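Local coordinates for protein thermospermine synthase (Medicago truncatula, PDB 6BQ3) that probably transfers an aminopropyl group from decarboxylated S-adenosylmethionine to spermidine, giving thermospermine and S-methyl-5'-thioadenosine, at residues K127-D132 and E158-D163; N104-G109 and E173-I178; I86-L91 and G110-T115. All blocks are in the same frame, centred on the assembly; numbering follows the deposited sequence.

In the fold
From the N terminus, past the small antiparallel sheet, the chain enters helix 84-98 and strand 104-107. Interaction 3 closes the first, short loop, bringing residues 86-91 of that helix onto the glycine-rich turn and helix start at 110-115. Strand 104-107, between these segments, opens interaction 2, which closes only when 173-178 returns beside it; the two contacts therefore cross along the chain. Interaction 1, joining 127-132 to 158-163, falls wholly within the span of interaction 2 and follows interaction 3 in series. Interactions 1 and 2 are two strand pairs side by side in one sheet, 127-132 and 104-107 being neighbours, while interaction 3 sets helix 84-98 against the start of helix 114-120. All three touch the bound DSH.

Interaction 1: K127-D132 and E158-D163; sequences KVVMCD and EVVIND. With DSH (5'-S-(3-aminopropyl)-5'-thioadenosine), chain C.
Val129 CG1 and Val160 CG2 meet 3.6 Å apart on one face of a parallel strand pair whose segment axes run at 22° to each other. The pair, with 157-161 at the edge of the seven-stranded Rossmann-like sheet, is tightest in its backbone ladder: Glu158 N donates to Val128 O over 2.7 Å, nearly straight at 173°, and bonds alternate from strand to strand as far as that from Asn162 N to Asp132 O. On the same face as the valines, Cys131 SG lies 3.4 Å from Asn162 O; on the other, Met130 SD runs alongside Val159 CG2. Helix 164-170 packs against Cys131 and Val160.

The solvent side is looser. Glu158, exposed and extended beyond CG, sets OE1 beside Lys127 CE and NZ; Glu158 OE1 and Lys127 NZ form a salt bridge at 3.5 Å, a long separation suggesting a modest grip. Lys127 also has a weak ion pair with Glu173.

At the C-terminal ends the strands become a nucleoside site. Asp132 swings CG anti to its own N (chi1 -159°), leaving OD1 2.7 Å from DSH O2' and OD2 2.5 Å from DSH O3', one carboxylate accepting hydrogen bonds from both ribose hydroxyls. The backbone N atoms of Asp134 and Gly111 hold its two oxygens in place. Asp163, whose OD2 caps the following helix at Ala166 N, offers OD1 to DSH N6. The chemistry implies recognition of adenosine at both ends, an acidic group clasping the ribose diol and another reading the exocyclic amine.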
loop_
_atom_site.group_PDB
_atom_site.type_symbol
_atom_site.label_atom_id
_atom_site.label_comp_id
_atom_site.label_asym_id
_atom_site.label_seq_id
_atom_site.Cartn_x
_atom_site.Cartn_y
_atom_site.Cartn_z
ATOM N N LYS A 127 20.776 24.022 -34.647
ATOM C CA LYS A 127 19.325 24.034 -34.689
ATOM C C LYS A 127 18.741 22.779 -34.035
ATOM O O LYS A 127 19.095 21.650 -34.392
ATOM C CB LYS A 127 18.812 24.113 -36.123
ATOM C CG LYS A 127 17.394 24.669 -36.216
ATOM C CD LYS A 127 16.531 23.885 -37.197
ATOM C CE LYS A 127 15.316 24.707 -37.629
ATOM N NZ LYS A 127 14.387 23.923 -38.505
ATOM N N VAL A 128 17.840 22.985 -33.095
ATOM C CA VAL A 128 17.113 21.894 -32.481
ATOM C C VAL A 128 15.655 22.189 -32.612
ATOM O O VAL A 128 15.209 23.199 -32.155
ATOM C CB VAL A 128 17.482 21.752 -31.015
ATOM C CG1 VAL A 128 16.750 20.555 -30.374
ATOM C CG2 VAL A 128 18.976 21.584 -30.881
ATOM N N VAL A 129 14.917 21.285 -33.236
ATOM C CA VAL A 129 13.463 21.369 -33.288
ATOM C C VAL A 129 12.876 20.407 -32.233
ATOM O O VAL A 129 13.076 19.210 -32.337
ATOM C CB VAL A 129 12.903 21.034 -34.687
ATOM C CG1 VAL A 129 11.381 21.136 -34.696
ATOM C CG2 VAL A 129 13.483 21.990 -35.746
ATOM N N MET A 130 12.195 20.971 -31.227
ATOM C CA MET A 130 11.382 20.215 -30.286
ATOM C C MET A 130 9.953 20.177 -30.810
ATOM O O MET A 130 9.208 21.178 -30.762
ATOM C CB MET A 130 11.426 20.874 -28.913
ATOM C CG MET A 130 10.652 20.093 -27.855
ATOM S SD MET A 130 10.116 21.227 -26.561
ATOM C CE MET A 130 11.724 21.514 -25.830
ATOM N N CYS A 131 9.568 19.038 -31.342
ATOM C CA CYS A 131 8.227 18.877 -31.850
ATOM C C CYS A 131 7.388 18.004 -30.898
ATOM O O CYS A 131 7.422 16.776 -30.993
ATOM C CB CYS A 131 8.240 18.281 -33.256
ATOM S SG CYS A 131 6.565 18.265 -33.951
ATOM N N ASP A 132 6.635 18.639 -29.994
ATOM C CA ASP A 132 5.762 17.895 -29.072
ATOM C C ASP A 132 4.305 18.179 -29.399
ATOM O O ASP A 132 3.959 19.293 -29.768
ATOM C CB ASP A 132 6.071 18.279 -27.636
ATOM C CG ASP A 132 5.598 17.241 -26.635
ATOM O OD1 ASP A 132 4.357 17.024 -26.527
ATOM O OD2 ASP A 132 6.466 16.655 -25.946
ATOM N N GLU A 158 13.932 25.536 -31.548
ATOM C CA GLU A 158 12.621 25.908 -32.069
ATOM C C GLU A 158 11.594 24.939 -31.478
ATOM O O GLU A 158 11.703 23.725 -31.680
ATOM C CB GLU A 158 12.606 25.837 -33.589
ATOM C CG GLU A 158 11.356 26.420 -34.239
ATOM C CD GLU A 158 11.287 26.092 -35.719
ATOM O OE1 GLU A 158 12.347 25.784 -36.310
ATOM O OE2 GLU A 158 10.172 26.108 -36.288
ATOM N N VAL A 159 10.635 25.476 -30.723
ATOM C CA VAL A 159 9.545 24.670 -30.222
ATOM C C VAL A 159 8.441 24.665 -31.270
ATOM O O VAL A 159 8.038 25.721 -31.789
ATOM C CB VAL A 159 9.004 25.160 -28.875
ATOM C CG1 VAL A 159 7.839 24.280 -28.441
ATOM C CG2 VAL A 159 10.108 25.148 -27.825
ATOM N N VAL A 160 7.936 23.473 -31.557
ATOM C CA VAL A 160 6.874 23.274 -32.532
ATOM C C VAL A 160 5.809 22.468 -31.812
ATOM O O VAL A 160 6.123 21.420 -31.244
ATOM C CB VAL A 160 7.420 22.499 -33.741
ATOM C CG1 VAL A 160 6.334 22.230 -34.775
ATOM C CG2 VAL A 160 8.557 23.305 -34.408
ATOM N N ILE A 161 4.567 22.953 -31.794
ATOM C CA ILE A 161 3.455 22.219 -31.183
ATOM C C ILE A 161 2.699 21.499 -32.290
ATOM O O ILE A 161 1.865 22.097 -32.958
ATOM C CB ILE A 161 2.542 23.147 -30.337
ATOM C CG1 ILE A 161 3.385 23.872 -29.257
ATOM C CG2 ILE A 161 1.348 22.387 -29.716
ATOM C CD1 ILE A 161 4.280 22.981 -28.396
ATOM N N ASN A 162 3.014 20.212 -32.469
ATOM C CA ASN A 162 2.397 19.336 -33.479
ATOM C C ASN A 162 2.654 17.854 -33.149
ATOM O O ASN A 162 3.602 17.488 -32.389
ATOM C CB ASN A 162 2.982 19.628 -34.882
ATOM C CG ASN A 162 2.024 19.295 -36.041
ATOM O OD1 ASN A 162 0.916 18.801 -35.853
ATOM N ND2 ASN A 162 2.455 19.612 -37.263
ATOM N N ASP A 163 1.847 17.009 -33.775
ATOM C CA ASP A 163 2.178 15.597 -33.943
ATOM C C ASP A 163 3.421 15.502 -34.832
ATOM O O ASP A 163 3.411 15.964 -35.933
ATOM C CB ASP A 163 0.968 14.840 -34.549
ATOM C CG ASP A 163 1.346 13.500 -35.138
ATOM O OD1 ASP A 163 1.964 12.689 -34.433
ATOM O OD2 ASP A 163 1.078 13.296 -36.340
HETATM N N DSH C . 10.402 7.949 -21.926
HETATM N N1 DSH C . 4.183 13.721 -31.592
HETATM C C2 DSH C . 5.038 14.586 -30.841
HETATM N N3 DSH C . 5.104 14.427 -29.389
HETATM C C4 DSH C . 4.280 13.361 -28.713
HETATM C C5 DSH C . 3.474 12.546 -29.436
HETATM C C6 DSH C . 3.394 12.714 -30.963
HETATM N N6 DSH C . 2.547 11.879 -31.783
HETATM N N7 DSH C . 2.868 11.709 -28.585
HETATM C C8 DSH C . 3.302 12.000 -27.336
HETATM N N9 DSH C . 4.176 13.032 -27.410
HETATM C CA DSH C . 10.158 9.393 -21.896
HETATM C CB DSH C . 8.980 9.739 -22.835
HETATM S SD DSH C . 6.651 11.277 -22.463
HETATM C CG DSH C . 8.469 11.181 -22.561
HETATM C "C1'" DSH C . 4.883 13.632 -26.424
HETATM C "C2'" DSH C . 4.162 13.826 -25.028
HETATM O "O2'" DSH C . 3.305 15.075 -25.025
HETATM C "C3'" DSH C . 5.116 13.857 -24.197
HETATM O "O3'" DSH C . 5.804 15.156 -24.057
HETATM C "C4'" DSH C . 6.236 12.788 -24.778
HETATM O "O4'" DSH C . 6.088 12.780 -26.076
HETATM C "C5'" DSH C . 6.011 11.413 -24.183
#

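Interaction 2: N104-G109 and E173-I178; sequences NVFIMG and EKYDVI. With DSH (5'-S-(3-aminopropyl)-5'-thioadenosine), chain C.
Val105 pairs with Val177 and Phe106 with Ile178 in parallel register, each with CA atoms 4.8 Å apart, and Phe106 N donates to Val177 O at 3.1 Å. These are the central strands of the Rossmann-like fold, where strand 104-107 lies between 127-132 and 175-181.

At the start of the strand, Asn104 does the polar work. Its CG sits between backbone N and carbonyl carbon (chi1 64°), which brings the amide against the backbone of 174-176. From there Asn104 ND2 donates to Lys174 O at 2.9 Å and to Glu173 OE2 at 3.1 Å; the carboxylate oxygen lies in the amide plane but is itself approached from above its own plane. OD1 accepts from Asp176 N and also from Lys209 NZ, leaving both ends of the buried amide bonded. Asp176 has its stronger partner in Lys103 N, its bond from Asn104 N being weak. With an alanine in its place, Lys174 O, Glu173 OE2 and Asp176 N would probably lose these partners, and the 173-176 segment would be likelier to shift beside the strand.

The apolar half centres on Tyr175. Phe106 CB stands over the middle of the Tyr175 ring, 3.7 Å from its centroid and 5° off the normal, a CH-pi contact, while Glu173 CG lies against the opposite face nearer the rim. The planes of the Phe106 and Tyr175 rings stand at 59°, an oblique pairing, with Tyr175 OH at the edge of the Phe106 ring. Farther along, Met108 packs on Ile178, and the chain reaches the nucleoside, where Gly109 CA lies 3.5 Å from DSH N3.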
loop_
_atom_site.group_PDB
_atom_site.type_symbol
_atom_site.label_atom_id
_atom_site.label_comp_id
_atom_site.label_asym_id
_atom_site.label_seq_id
_atom_site.Cartn_x
_atom_site.Cartn_y
_atom_site.Cartn_z
ATOM N N ASN A 104 21.910 19.937 -37.238
ATOM C CA ASN A 104 20.497 20.107 -36.980
ATOM C C ASN A 104 19.879 18.798 -36.545
ATOM O O ASN A 104 20.309 17.722 -36.983
ATOM C CB ASN A 104 19.752 20.777 -38.143
ATOM C CG ASN A 104 19.741 19.963 -39.432
ATOM O OD1 ASN A 104 20.513 18.991 -39.617
ATOM N ND2 ASN A 104 18.876 20.390 -40.365
ATOM N N VAL A 105 18.900 18.896 -35.645
ATOM C CA VAL A 105 18.282 17.726 -35.005
ATOM C C VAL A 105 16.805 17.981 -34.792
ATOM O O VAL A 105 16.406 19.078 -34.430
ATOM C CB VAL A 105 18.929 17.398 -33.646
ATOM C CG1 VAL A 105 18.247 16.208 -32.979
ATOM C CG2 VAL A 105 20.413 17.147 -33.811
ATOM N N PHE A 106 15.995 16.952 -35.040
ATOM C CA PHE A 106 14.548 17.004 -34.840
ATOM C C PHE A 106 14.207 16.005 -33.742
ATOM O O PHE A 106 14.587 14.850 -33.829
ATOM C CB PHE A 106 13.871 16.602 -36.126
ATOM C CG PHE A 106 12.398 16.825 -36.112
ATOM C CD1 PHE A 106 11.556 15.872 -35.608
ATOM C CD2 PHE A 106 11.855 17.969 -36.647
ATOM C CE1 PHE A 106 10.183 16.073 -35.612
ATOM C CE2 PHE A 106 10.492 18.182 -36.641
ATOM C CZ PHE A 106 9.653 17.235 -36.110
ATOM N N ILE A 107 13.511 16.467 -32.721
ATOM C CA ILE A 107 13.057 15.635 -31.593
ATOM C C ILE A 107 11.566 15.364 -31.791
ATOM O O ILE A 107 10.785 16.300 -31.906
ATOM C CB ILE A 107 13.207 16.372 -30.238
ATOM C CG1 ILE A 107 14.609 16.967 -30.088
ATOM C CG2 ILE A 107 12.849 15.417 -29.075
ATOM C CD1 ILE A 107 14.760 17.811 -28.838
ATOM N N MET A 108 11.179 14.098 -31.725
ATOM C CA MET A 108 9.781 13.704 -31.679
ATOM C C MET A 108 9.400 13.574 -30.220
ATOM O O MET A 108 9.892 12.658 -29.549
ATOM C CB MET A 108 9.615 12.381 -32.403
ATOM C CG MET A 108 10.283 12.343 -33.772
ATOM S SD MET A 108 9.742 10.927 -34.759
ATOM C CE MET A 108 10.492 9.580 -33.821
ATOM N N GLY A 109 8.552 14.489 -29.728
ATOM C CA GLY A 109 8.364 14.709 -28.288
ATOM C C GLY A 109 9.277 15.826 -27.748
ATOM O O GLY A 109 9.406 16.909 -28.337
ATOM N N GLU A 173 12.611 20.173 -44.688
ATOM C CA GLU A 173 13.956 20.159 -44.026
ATOM C C GLU A 173 14.382 18.739 -43.603
ATOM O O GLU A 173 13.593 17.967 -43.036
ATOM C CB GLU A 173 14.084 21.139 -42.834
ATOM C CG GLU A 173 15.470 21.108 -42.123
ATOM C CD GLU A 173 15.929 22.459 -41.494
ATOM O OE1 GLU A 173 15.633 23.510 -42.082
ATOM O OE2 GLU A 173 16.608 22.457 -40.420
ATOM N N LYS A 174 15.630 18.423 -43.924
ATOM C CA LYS A 174 16.272 17.166 -43.608
ATOM C C LYS A 174 17.290 17.398 -42.472
ATOM O O LYS A 174 17.870 18.488 -42.367
ATOM C CB LYS A 174 16.918 16.593 -44.875
ATOM C CG LYS A 174 15.871 16.041 -45.851
ATOM C CD LYS A 174 16.353 15.827 -47.270
ATOM C CE LYS A 174 17.533 14.882 -47.359
ATOM N NZ LYS A 174 17.952 14.669 -48.775
ATOM N N TYR A 175 17.477 16.392 -41.609
ATOM C CA TYR A 175 18.235 16.551 -40.375
ATOM C C TYR A 175 19.392 15.557 -40.337
ATOM O O TYR A 175 19.352 14.492 -40.959
ATOM C CB TYR A 175 17.322 16.374 -39.157
ATOM C CG TYR A 175 16.250 17.431 -39.062
ATOM C CD1 TYR A 175 16.464 18.597 -38.352
ATOM C CD2 TYR A 175 15.038 17.289 -39.740
ATOM C CE1 TYR A 175 15.510 19.604 -38.290
ATOM C CE2 TYR A 175 14.074 18.292 -39.700
ATOM C CZ TYR A 175 14.310 19.450 -38.970
ATOM O OH TYR A 175 13.347 20.438 -38.912
ATOM N N ASP A 176 20.438 15.955 -39.634
ATOM C CA ASP A 176 21.579 15.091 -39.337
ATOM C C ASP A 176 21.202 13.982 -38.329
ATOM O O ASP A 176 21.704 12.844 -38.405
ATOM C CB ASP A 176 22.729 15.944 -38.748
ATOM C CG ASP A 176 23.388 16.849 -39.774
ATOM O OD1 ASP A 176 23.614 16.375 -40.883
ATOM O OD2 ASP A 176 23.699 18.039 -39.435
ATOM N N VAL A 177 20.351 14.337 -37.355
ATOM C CA VAL A 177 19.925 13.419 -36.317
ATOM C C VAL A 177 18.441 13.636 -36.039
ATOM O O VAL A 177 17.967 14.751 -35.968
ATOM C CB VAL A 177 20.723 13.586 -34.991
ATOM C CG1 VAL A 177 20.325 12.521 -33.976
ATOM C CG2 VAL A 177 22.233 13.512 -35.218
ATOM N N ILE A 178 17.709 12.550 -35.951
ATOM C CA ILE A 178 16.378 12.594 -35.466
ATOM C C ILE A 178 16.305 11.736 -34.189
ATOM O O ILE A 178 16.804 10.613 -34.146
ATOM C CB ILE A 178 15.409 12.151 -36.565
ATOM C CG1 ILE A 178 15.509 13.115 -37.778
ATOM C CG2 ILE A 178 13.993 12.136 -35.998
ATOM C CD1 ILE A 178 14.760 12.636 -39.020
HETATM N N DSH C . 10.402 7.949 -21.926
HETATM N N1 DSH C . 4.183 13.721 -31.592
HETATM C C2 DSH C . 5.038 14.586 -30.841
HETATM N N3 DSH C . 5.104 14.427 -29.389
HETATM C C4 DSH C . 4.280 13.361 -28.713
HETATM C C5 DSH C . 3.474 12.546 -29.436
HETATM C C6 DSH C . 3.394 12.714 -30.963
HETATM N N6 DSH C . 2.547 11.879 -31.783
HETATM N N7 DSH C . 2.868 11.709 -28.585
HETATM C C8 DSH C . 3.302 12.000 -27.336
HETATM N N9 DSH C . 4.176 13.032 -27.410
HETATM C CA DSH C . 10.158 9.393 -21.896
HETATM C CB DSH C . 8.980 9.739 -22.835
HETATM S SD DSH C . 6.651 11.277 -22.463
HETATM C CG DSH C . 8.469 11.181 -22.561
HETATM C "C1'" DSH C . 4.883 13.632 -26.424
HETATM C "C2'" DSH C . 4.162 13.826 -25.028
HETATM O "O2'" DSH C . 3.305 15.075 -25.025
HETATM C "C3'" DSH C . 5.116 13.857 -24.197
HETATM O "O3'" DSH C . 5.804 15.156 -24.057
HETATM C "C4'" DSH C . 6.236 12.788 -24.778
HETATM O "O4'" DSH C . 6.088 12.780 -26.076
HETATM C "C5'" DSH C . 6.011 11.413 -24.183
#

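Interaction 3: I86-L91 and G110-T115; sequences IYHECL and GGEGST. With DSH (5'-S-(3-aminopropyl)-5'-thioadenosine), chain C.
His88 has CG anti to its carbonyl carbon (chi1 -65°), and Ser114 likewise has OG anti to its own (chi1 -57°); these torsions lay the imidazole on the serine CB and leave the hydroxyl pointing to Glu112. The second segment is the glycine-rich loop that follows the first strand in a Rossmann-like fold: a type I turn from Gly110 to Gly113, with Gly113 as N-cap of helix 114-120. Gly110 and Gly113 both have positive phi, at which a CB would press on the preceding carbonyl oxygen.

The imidazole is sandwiched. Ser114 CB stands over its centre, 3.4 Å from the centroid of the His88 ring, in a CH-pi contact. Tyr87 CD2 covers the opposite face. His88 ND1 bonds to Glu84 O one helical turn back, which helps to fix the ring's rotation. The side chains of Glu112 and His88 run against each other, the carboxylate plane only 12° from the ring plane; Glu112 OE2 is 3.4 Å from His88 NE2, but the angle is too poor for a hydrogen bond. That carboxylate is held by its own loop: Ser114 OG donates to Glu112 OE1 at 2.7 Å and Ser114 N to Glu112 OE2 at 2.8 Å, both from above its plane, while OE1 is also hydrogen-bonded to Ser79 OG.

Thr115 OG1 lies at the imidazole edge, 3.2 Å from His88 CD2. The Leu91 side chain crosses that of Thr115 at about a right angle, Leu91 CD2 lying 3.4 Å from Thr115 OG1. The same hydroxyl bonds to Asp181, the predicted proton acceptor, which links this packing to the probable active centre. Tyr87 bonds to Asp181 as well, and its OH receives a weak hydrogen bond from the DSH amine, with DSH N 3.2 Å from Tyr87 OH.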
loop_
_atom_site.group_PDB
_atom_site.type_symbol
_atom_site.label_atom_id
_atom_site.label_comp_id
_atom_site.label_asym_id
_atom_site.label_seq_id
_atom_site.Cartn_x
_atom_site.Cartn_y
_atom_site.Cartn_z
ATOM N N ILE A 86 20.452 10.418 -16.608
ATOM C CA ILE A 86 20.913 9.161 -17.174
ATOM C C ILE A 86 20.135 8.889 -18.461
ATOM O O ILE A 86 20.707 8.553 -19.502
ATOM C CB ILE A 86 20.660 7.981 -16.188
ATOM C CG1 ILE A 86 21.337 8.276 -14.814
ATOM C CG2 ILE A 86 21.113 6.665 -16.837
ATOM C CD1 ILE A 86 20.950 7.255 -13.745
ATOM N N TYR A 87 18.819 8.975 -18.377
ATOM C CA TYR A 87 17.976 8.805 -19.534
ATOM C C TYR A 87 18.401 9.728 -20.680
ATOM O O TYR A 87 18.518 9.289 -21.831
ATOM C CB TYR A 87 16.502 9.006 -19.151
ATOM C CG TYR A 87 15.550 8.946 -20.326
ATOM C CD1 TYR A 87 14.983 7.745 -20.739
ATOM C CD2 TYR A 87 15.249 10.086 -21.061
ATOM C CE1 TYR A 87 14.129 7.676 -21.841
ATOM C CE2 TYR A 87 14.419 10.032 -22.187
ATOM C CZ TYR A 87 13.835 8.821 -22.545
ATOM O OH TYR A 87 12.969 8.746 -23.609
ATOM N N HIS A 88 18.609 11.008 -20.367
ATOM C CA HIS A 88 18.826 12.011 -21.391
ATOM C C HIS A 88 20.235 12.019 -21.959
ATOM O O HIS A 88 20.419 12.204 -23.169
ATOM C CB HIS A 88 18.325 13.371 -20.890
ATOM C CG HIS A 88 16.844 13.395 -20.681
ATOM N ND1 HIS A 88 16.246 13.352 -19.436
ATOM C CD2 HIS A 88 15.839 13.402 -21.582
ATOM C CE1 HIS A 88 14.927 13.345 -19.593
ATOM N NE2 HIS A 88 14.660 13.378 -20.888
ATOM N N GLU A 89 21.242 11.729 -21.140
ATOM C CA GLU A 89 22.584 11.486 -21.678
ATOM C C GLU A 89 22.620 10.290 -22.627
ATOM O O GLU A 89 23.269 10.341 -23.652
ATOM C CB GLU A 89 23.611 11.303 -20.577
ATOM C CG GLU A 89 23.851 12.621 -19.859
ATOM C CD GLU A 89 25.012 12.596 -18.920
ATOM O OE1 GLU A 89 25.746 11.599 -18.937
ATOM O OE2 GLU A 89 25.211 13.600 -18.166
ATOM N N CYS A 90 21.970 9.217 -22.218
ATOM C CA CYS A 90 21.974 7.975 -22.983
ATOM C C CYS A 90 21.218 8.142 -24.283
ATOM O O CYS A 90 21.600 7.600 -25.292
ATOM C CB CYS A 90 21.356 6.856 -22.137
ATOM S SG CYS A 90 22.520 6.198 -20.905
ATOM N N LEU A 91 20.116 8.876 -24.240
ATOM C CA LEU A 91 19.291 9.074 -25.430
ATOM C C LEU A 91 20.040 9.901 -26.455
ATOM O O LEU A 91 19.956 9.626 -27.657
ATOM C CB LEU A 91 17.960 9.809 -25.088
ATOM C CG LEU A 91 17.075 10.221 -26.279
ATOM C CD1 LEU A 91 16.592 9.024 -27.043
ATOM C CD2 LEU A 91 15.851 11.041 -25.833
ATOM N N GLY A 110 9.932 15.561 -26.626
ATOM C CA GLY A 110 10.880 16.497 -26.039
ATOM C C GLY A 110 10.294 17.583 -25.165
ATOM O O GLY A 110 11.045 18.432 -24.665
ATOM N N GLY A 111 8.967 17.582 -24.966
ATOM C CA GLY A 111 8.298 18.654 -24.225
ATOM C C GLY A 111 8.863 18.921 -22.840
ATOM O O GLY A 111 8.890 20.056 -22.378
ATOM N N GLU A 112 9.342 17.865 -22.199
ATOM C CA GLU A 112 10.000 17.952 -20.897
ATOM C C GLU A 112 11.297 18.789 -20.919
ATOM O O GLU A 112 11.708 19.338 -19.878
ATOM C CB GLU A 112 10.197 16.518 -20.357
ATOM C CG GLU A 112 10.897 16.408 -19.034
ATOM C CD GLU A 112 12.402 16.192 -19.163
ATOM O OE1 GLU A 112 13.056 15.909 -18.120
ATOM O OE2 GLU A 112 12.933 16.286 -20.309
ATOM N N GLY A 113 11.950 18.865 -22.083
ATOM C CA GLY A 113 13.021 19.829 -22.304
ATOM C C GLY A 113 14.450 19.365 -22.044
ATOM O O GLY A 113 15.393 20.098 -22.360
ATOM N N SER A 114 14.634 18.164 -21.474
ATOM C CA SER A 114 15.957 17.692 -21.089
ATOM C C SER A 114 16.701 17.099 -22.268
ATOM O O SER A 114 17.908 17.145 -22.293
ATOM C CB SER A 114 15.899 16.680 -19.926
ATOM O OG SER A 114 15.241 17.297 -18.843
ATOM N N THR A 115 15.983 16.580 -23.251
ATOM C CA THR A 115 16.622 16.087 -24.452
ATOM C C THR A 115 17.215 17.281 -25.197
ATOM O O THR A 115 18.347 17.231 -25.664
ATOM C CB THR A 115 15.614 15.343 -25.324
ATOM O OG1 THR A 115 15.187 14.184 -24.619
ATOM C CG2 THR A 115 16.184 14.940 -26.661
HETATM N N DSH C . 10.402 7.949 -21.926
HETATM N N1 DSH C . 4.183 13.721 -31.592
HETATM C C2 DSH C . 5.038 14.586 -30.841
HETATM N N3 DSH C . 5.104 14.427 -29.389
HETATM C C4 DSH C . 4.280 13.361 -28.713
HETATM C C5 DSH C . 3.474 12.546 -29.436
HETATM C C6 DSH C . 3.394 12.714 -30.963
HETATM N N6 DSH C . 2.547 11.879 -31.783
HETATM N N7 DSH C . 2.868 11.709 -28.585
HETATM C C8 DSH C . 3.302 12.000 -27.336
HETATM N N9 DSH C . 4.176 13.032 -27.410
HETATM C CA DSH C . 10.158 9.393 -21.896
HETATM C CB DSH C . 8.980 9.739 -22.835
HETATM S SD DSH C . 6.651 11.277 -22.463
HETATM C CG DSH C . 8.469 11.181 -22.561
HETATM C "C1'" DSH C . 4.883 13.632 -26.424
HETATM C "C2'" DSH C . 4.162 13.826 -25.028
HETATM O "O2'" DSH C . 3.305 15.075 -25.025
HETATM C "C3'" DSH C . 5.116 13.857 -24.197
HETATM O "O3'" DSH C . 5.804 15.156 -24.057
HETATM C "C4'" DSH C . 6.236 12.788 -24.778
HETATM O "O4'" DSH C . 6.088 12.780 -26.076
HETATM C "C5'" DSH C . 6.011 11.413 -24.183
#